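Putative uncharacterized protein (Magnetospirillum magneticum, PDB 3TBN) binds two [2Fe-2S] clusters through a pair of CDGSH-type iron-sulfur motifs; its cellular role is probably tied to them. Local coordinates at residues Y20-E25 against A66-C71. Numbering follows the deposited sequence.
Sequences YPVTVE and AYFCGC. With FES (Fe2/s2 (inorganic) cluster), chain C.
Tyr20 pairs with Phe68 through two backbone hydrogen bonds: Tyr20 N gives a nearly straight one to Phe68 O (2.8 Å, 167° at the hydrogen), and Phe68 N bonds back to Tyr20 O. With CG anti to its carbonyl carbon (chi1 -73°), the Tyr20 ring is carried past Phe68 to the cluster loop, its CE2 edge meeting Gly70 CA at 3.6 Å. Pro21 turns to the other face, where CB and CG lean obliquely on the CD2–CE2 side of the Tyr67 ring; Pro21 CA also makes a CA-H...O contact with Ala66 O. Strands 20-24 and 64-68 form an antiparallel two-stranded sheet that ties the first CDGSH motif, which includes 20-24, to the second, and the chain leaves it at Phe68 straight into the cluster loop, where Cys69 SG and Cys71 SG both bind the same iron, FES FE2, at 2.4 Å and Gly70 N lies near FES S1; Cys80 and His84 also belong to this cluster's site. Val22 and Ala66 exchange two further backbone bonds, and Val22 CB sits at the in-plane edge of the Phe68 ring, with CG2 3.9 Å from Phe68 CD2. Val24 CG1 bridges Ala66 CB and Phe68 CE2, 4.0 Å from each. Phe43 meets the Phe68 ring edge-to-face. Were Phe68 an alanine, Val22 and Val24 would probably lose their aromatic neighbour and a gap would open beside Phe43.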
loop_
_atom_site.group_PDB
_atom_site.type_symbol
_atom_site.label_atom_id
_atom_site.label_comp_id
_atom_site.label_asym_id
_atom_site.label_seq_id
_atom_site.Cartn_x
_atom_site.Cartn_y
_atom_site.Cartn_z
ATOM N N TYR A 20 -5.407 4.696 -4.232
ATOM C CA TYR A 20 -4.774 5.157 -5.453
ATOM C C TYR A 20 -5.296 4.310 -6.608
ATOM O O TYR A 20 -4.871 3.168 -6.787
ATOM C CB TYR A 20 -3.264 4.972 -5.366
ATOM C CG TYR A 20 -2.545 5.938 -4.452
ATOM C CD1 TYR A 20 -2.126 7.173 -4.918
ATOM C CD2 TYR A 20 -2.253 5.601 -3.135
ATOM C CE1 TYR A 20 -1.448 8.060 -4.095
ATOM C CE2 TYR A 20 -1.573 6.479 -2.306
ATOM C CZ TYR A 20 -1.171 7.703 -2.790
ATOM O OH TYR A 20 -0.494 8.568 -1.959
ATOM N N PRO A 21 -6.223 4.853 -7.404
ATOM C CA PRO A 21 -6.717 4.096 -8.555
ATOM C C PRO A 21 -5.654 4.045 -9.634
ATOM O O PRO A 21 -5.047 5.070 -9.953
ATOM C CB PRO A 21 -7.925 4.915 -9.031
ATOM C CG PRO A 21 -8.193 5.921 -7.951
ATOM C CD PRO A 21 -6.892 6.153 -7.267
ATOM N N VAL A 22 -5.432 2.867 -10.194
ATOM C CA VAL A 22 -4.463 2.713 -11.267
ATOM C C VAL A 22 -5.023 1.738 -12.283
ATOM O O VAL A 22 -5.499 0.668 -11.922
ATOM C CB VAL A 22 -3.114 2.169 -10.758
ATOM C CG1 VAL A 22 -2.128 2.065 -11.914
ATOM C CG2 VAL A 22 -2.555 3.046 -9.645
ATOM N N THR A 23 -4.980 2.114 -13.554
ATOM C CA THR A 23 -5.337 1.196 -14.622
ATOM C C THR A 23 -4.198 0.202 -14.759
ATOM O O THR A 23 -3.052 0.599 -14.959
ATOM C CB THR A 23 -5.560 1.947 -15.941
ATOM O OG1 THR A 23 -6.599 2.917 -15.757
ATOM C CG2 THR A 23 -5.952 0.978 -17.045
ATOM N N VAL A 24 -4.510 -1.084 -14.618
ATOM C CA VAL A 24 -3.503 -2.134 -14.664
ATOM C C VAL A 24 -3.654 -3.015 -15.899
ATOM O O VAL A 24 -4.740 -3.131 -16.480
ATOM C CB VAL A 24 -3.531 -3.010 -13.383
ATOM C CG1 VAL A 24 -3.118 -2.187 -12.169
ATOM C CG2 VAL A 24 -4.904 -3.648 -13.177
ATOM N N GLU A 25 -2.538 -3.623 -16.288
ATOM C CA GLU A 25 -2.459 -4.500 -17.444
ATOM C C GLU A 25 -2.469 -5.955 -17.002
ATOM O O GLU A 25 -1.770 -6.338 -16.063
ATOM C CB GLU A 25 -1.173 -4.225 -18.221
ATOM C CG GLU A 25 -1.014 -2.793 -18.704
ATOM C CD GLU A 25 0.317 -2.575 -19.394
ATOM O OE1 GLU A 25 1.236 -2.022 -18.759
ATOM O OE2 GLU A 25 0.451 -2.976 -20.568
ATOM N N ALA A 66 -7.417 -0.984 -10.606
ATOM C CA ALA A 66 -7.148 -1.462 -9.258
ATOM C C ALA A 66 -7.066 -0.265 -8.323
ATOM O O ALA A 66 -6.355 0.696 -8.594
ATOM C CB ALA A 66 -5.849 -2.244 -9.225
ATOM N N TYR A 67 -7.810 -0.324 -7.226
ATOM C CA TYR A 67 -7.767 0.696 -6.194
ATOM C C TYR A 67 -6.792 0.238 -5.121
ATOM O O TYR A 67 -7.151 -0.490 -4.196
ATOM C CB TYR A 67 -9.165 0.940 -5.628
ATOM C CG TYR A 67 -10.078 1.592 -6.636
ATOM C CD1 TYR A 67 -10.675 0.849 -7.644
ATOM C CD2 TYR A 67 -10.318 2.956 -6.599
ATOM C CE1 TYR A 67 -11.505 1.446 -8.580
ATOM C CE2 TYR A 67 -11.145 3.565 -7.529
ATOM C CZ TYR A 67 -11.733 2.804 -8.517
ATOM O OH TYR A 67 -12.556 3.406 -9.442
ATOM N N PHE A 68 -5.537 0.634 -5.279
ATOM C CA PHE A 68 -4.496 0.252 -4.343
ATOM C C PHE A 68 -4.636 1.031 -3.038
ATOM O O PHE A 68 -5.008 2.201 -3.030
ATOM C CB PHE A 68 -3.121 0.499 -4.957
ATOM C CG PHE A 68 -2.758 -0.466 -6.043
ATOM C CD1 PHE A 68 -2.357 -1.756 -5.738
ATOM C CD2 PHE A 68 -2.799 -0.081 -7.369
ATOM C CE1 PHE A 68 -2.006 -2.644 -6.740
ATOM C CE2 PHE A 68 -2.449 -0.964 -8.369
ATOM C CZ PHE A 68 -2.055 -2.244 -8.054
ATOM N N CYS A 69 -4.336 0.375 -1.930
ATOM C CA CYS A 69 -4.448 1.001 -0.624
ATOM C C CYS A 69 -3.380 2.083 -0.433
ATOM O O CYS A 69 -2.190 1.845 -0.645
ATOM C CB CYS A 69 -4.342 -0.074 0.458
ATOM S SG CYS A 69 -4.245 0.534 2.157
ATOM N N GLY A 70 -3.823 3.277 -0.054
ATOM C CA GLY A 70 -2.937 4.388 0.245
ATOM C C GLY A 70 -2.637 4.562 1.727
ATOM O O GLY A 70 -1.612 5.141 2.084
ATOM N N CYS A 71 -3.528 4.074 2.588
ATOM C CA CYS A 71 -3.390 4.267 4.032
ATOM C C CYS A 71 -2.460 3.236 4.662
ATOM O O CYS A 71 -1.970 3.437 5.775
ATOM C CB CYS A 71 -4.762 4.229 4.724
ATOM S SG CYS A 71 -5.536 2.590 4.846
HETATM FE FE1 FES C . -8.624 2.220 1.606
HETATM FE FE2 FES C . -6.182 1.764 2.716
HETATM S S1 FES C . -6.736 3.368 1.274
HETATM S S2 FES C . -8.040 0.582 2.995
#